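Side-chain contact in THB11 (Chlamydomonas reinhardtii, PDB 6TD7), which binds heme as the truncated-hemoglobin domain of a longer protein, its iron five-coordinate without added ligand, and probably binds oxygen and may reduce nitrite: residues His52-Ala55 and Lys56-Phe60. Sequence-based numbering, arbitrary orientation. Where two conformers were deposited one is given.
Sequences HLRA and KQSMF. With HEM (protoporphyrin IX containing Fe), chain B; CYN (cyanide ion), chain C.
His52 and Lys56 lie side by side one turn apart on helix 50-64, a distal helix of this truncated globin fold, which bends over the heme and its cyanide. Along the lysine, CB rests near the carbonyl oxygens of His52 and Leu53; CG sits over one face of the imidazole in a CH-pi contact, 4.1 Å from the ring centroid and 27° off the normal; the bend at chi2 lays CD beside His52 NE2 and CE1, and the one at chi3 brings CE to 3.4 Å from O2D of a heme propionate, near Lys75. NZ turns off from CE, away from the imidazole, 6.1 Å from His52 NE2. Underneath, Lys56 N donates a nearly straight bond to His52 O; that of Gln57 N to Leu53 O is more bent. Ser58 N bonds three residues back to Ala55 O, from above the carbonyl plane. The helix is kinked just beyond, where Met59 N donates to a water near Ala55 O. Water 1 donates to Arg54 O and to Gln57 OE1, 2.7 Å away, which helps fix the amide's rotation with NE2 turned to the cyanide side. Gln57 CG, anti to the backbone N (chi1 -168°), directs the chain over the porphyrin, and NE2 lies 3.9 Å from the cyanide N. The cyanide is also hydrogen-bonded to Tyr32 OH. Leu53 flanks the ligand, and its CD1 packs on pyrrole carbon C2A. Farther along, Phe60 meets the heme rim and the rings of Tyr72, Trp63 and Tyr126; an alanine here would probably open a gap beside the vinyl group and leave those three rings without their shared partner. The phenylalanine's CB lies 3.3 Å from heme methyl CMD, and its CZ 3.2 Å from vinyl carbon CBC.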
# COMPACT_ATOMS: atom_id res chain seq x y z
N HIS A 52 6.11 -3.88 12.51
CA HIS A 52 6.23 -2.44 12.67
C HIS A 52 5.79 -1.72 11.41
O HIS A 52 5.10 -0.69 11.47
CB HIS A 52 7.67 -2.08 13.02
CG HIS A 52 7.89 -0.62 13.26
ND1 HIS A 52 7.46 0.01 14.41
CD2 HIS A 52 8.46 0.33 12.49
CE1 HIS A 52 7.78 1.29 14.35
NE2 HIS A 52 8.38 1.51 13.19
N LEU A 53 6.15 -2.26 10.25
CA LEU A 53 5.78 -1.64 8.98
C LEU A 53 4.27 -1.62 8.81
O LEU A 53 3.68 -0.60 8.44
CB LEU A 53 6.45 -2.41 7.85
CG LEU A 53 6.40 -1.77 6.46
CD1 LEU A 53 6.94 -0.36 6.53
CD2 LEU A 53 7.19 -2.63 5.48
N ARG A 54 3.61 -2.75 9.08
CA ARG A 54 2.15 -2.78 9.01
C ARG A 54 1.54 -1.76 9.96
O ARG A 54 0.58 -1.07 9.62
CB ARG A 54 1.64 -4.19 9.30
CG ARG A 54 0.11 -4.35 9.34
CD ARG A 54 -0.48 -4.06 10.72
NE ARG A 54 0.31 -4.65 11.79
CZ ARG A 54 0.18 -4.37 13.08
NH1 ARG A 54 -0.74 -3.49 13.48
NH2 ARG A 54 0.96 -4.96 13.97
N ALA A 55 2.09 -1.66 11.18
CA ALA A 55 1.59 -0.66 12.12
C ALA A 55 1.69 0.74 11.53
O ALA A 55 0.74 1.52 11.59
CB ALA A 55 2.36 -0.75 13.44
N LYS A 56 2.85 1.08 10.96
CA LYS A 56 3.05 2.41 10.41
C LYS A 56 2.12 2.70 9.24
O LYS A 56 1.72 3.85 9.04
CB LYS A 56 4.51 2.59 9.95
CG LYS A 56 5.54 2.66 11.07
CD LYS A 56 5.14 3.62 12.19
CE LYS A 56 4.74 5.01 11.68
NZ LYS A 56 4.06 5.81 12.74
N GLN A 57 1.78 1.67 8.46
CA GLN A 57 0.92 1.79 7.28
C GLN A 57 -0.56 1.81 7.64
O GLN A 57 -1.39 2.09 6.77
CB GLN A 57 1.21 0.62 6.33
CG GLN A 57 0.61 0.73 4.93
CD GLN A 57 0.29 -0.63 4.29
OE1 GLN A 57 -0.23 -1.54 4.94
NE2 GLN A 57 0.60 -0.76 3.00
N SER A 58 -0.90 1.57 8.91
CA SER A 58 -2.29 1.32 9.28
C SER A 58 -3.17 2.54 9.04
O SER A 58 -4.32 2.40 8.59
CB SER A 58 -2.37 0.88 10.75
OG SER A 58 -1.99 -0.47 10.90
N MET A 59 -2.68 3.74 9.34
CA MET A 59 -3.52 4.92 9.14
C MET A 59 -3.91 5.06 7.67
O MET A 59 -5.05 5.39 7.35
CB MET A 59 -2.80 6.17 9.62
CG MET A 59 -3.57 7.45 9.32
SD MET A 59 -2.74 8.93 9.91
CE MET A 59 -2.65 8.60 11.66
N PHE A 60 -2.96 4.81 6.77
CA PHE A 60 -3.24 4.86 5.34
C PHE A 60 -4.28 3.81 4.94
O PHE A 60 -5.19 4.10 4.15
CB PHE A 60 -1.94 4.67 4.55
CG PHE A 60 -2.13 4.75 3.06
CD1 PHE A 60 -2.19 5.97 2.42
CD2 PHE A 60 -2.27 3.60 2.31
CE1 PHE A 60 -2.38 6.05 1.06
CE2 PHE A 60 -2.47 3.66 0.96
CZ PHE A 60 -2.52 4.89 0.33
CHA HEM B . 6.10 3.28 4.89
CHB HEM B . 8.70 0.37 1.95
CHC HEM B . 4.96 -0.13 -1.11
CHD HEM B . 2.49 3.15 1.57
C1A HEM B . 7.14 2.51 4.39
C2A HEM B . 8.43 2.23 5.00
C3A HEM B . 9.12 1.43 4.18
C4A HEM B . 8.31 1.16 3.01
CMA HEM B . 10.53 0.87 4.41
CAA HEM B . 8.95 2.72 6.37
CBA HEM B . 8.92 4.23 6.50
CGA HEM B . 9.19 4.62 7.93
O1A HEM B . 9.52 5.81 8.17
O2A HEM B . 9.08 3.75 8.84
C1B HEM B . 7.91 -0.06 0.91
C2B HEM B . 8.27 -1.04 -0.09
C3B HEM B . 7.26 -1.18 -0.94
C4B HEM B . 6.19 -0.30 -0.52
CMB HEM B . 9.62 -1.79 -0.15
CAB HEM B . 7.25 -2.14 -2.15
CBB HEM B . 6.35 -2.03 -3.13
C1C HEM B . 3.98 0.70 -0.61
C2C HEM B . 2.67 0.82 -1.18
C3C HEM B . 1.99 1.72 -0.48
C4C HEM B . 2.83 2.21 0.61
CMC HEM B . 2.17 0.06 -2.43
CAC HEM B . 0.54 2.12 -0.79
CBC HEM B . 0.15 3.38 -0.62
C1D HEM B . 3.21 3.39 2.74
C2D HEM B . 2.72 4.08 3.92
C3D HEM B . 3.72 4.12 4.81
C4D HEM B . 4.87 3.44 4.26
CMD HEM B . 1.30 4.66 4.07
CAD HEM B . 3.66 4.71 6.23
CBD HEM B . 3.92 6.21 6.28
CGD HEM B . 3.65 6.56 7.72
O1D HEM B . 2.53 7.04 8.02
O2D HEM B . 4.55 6.31 8.56
NA HEM B . 7.11 1.84 3.17
NB HEM B . 6.62 0.37 0.62
NC HEM B . 4.05 1.55 0.49
ND HEM B . 4.52 3.02 2.99
FE HEM B . 5.54 1.71 1.85
C CYN C . 4.67 -0.07 2.87
N CYN C . 4.44 -0.80 3.74
O HOH W 1 -1.32 -1.63 7.44
O HOH W 2 -3.47 -1.91 12.29
O HOH W 3 -0.43 4.24 11.20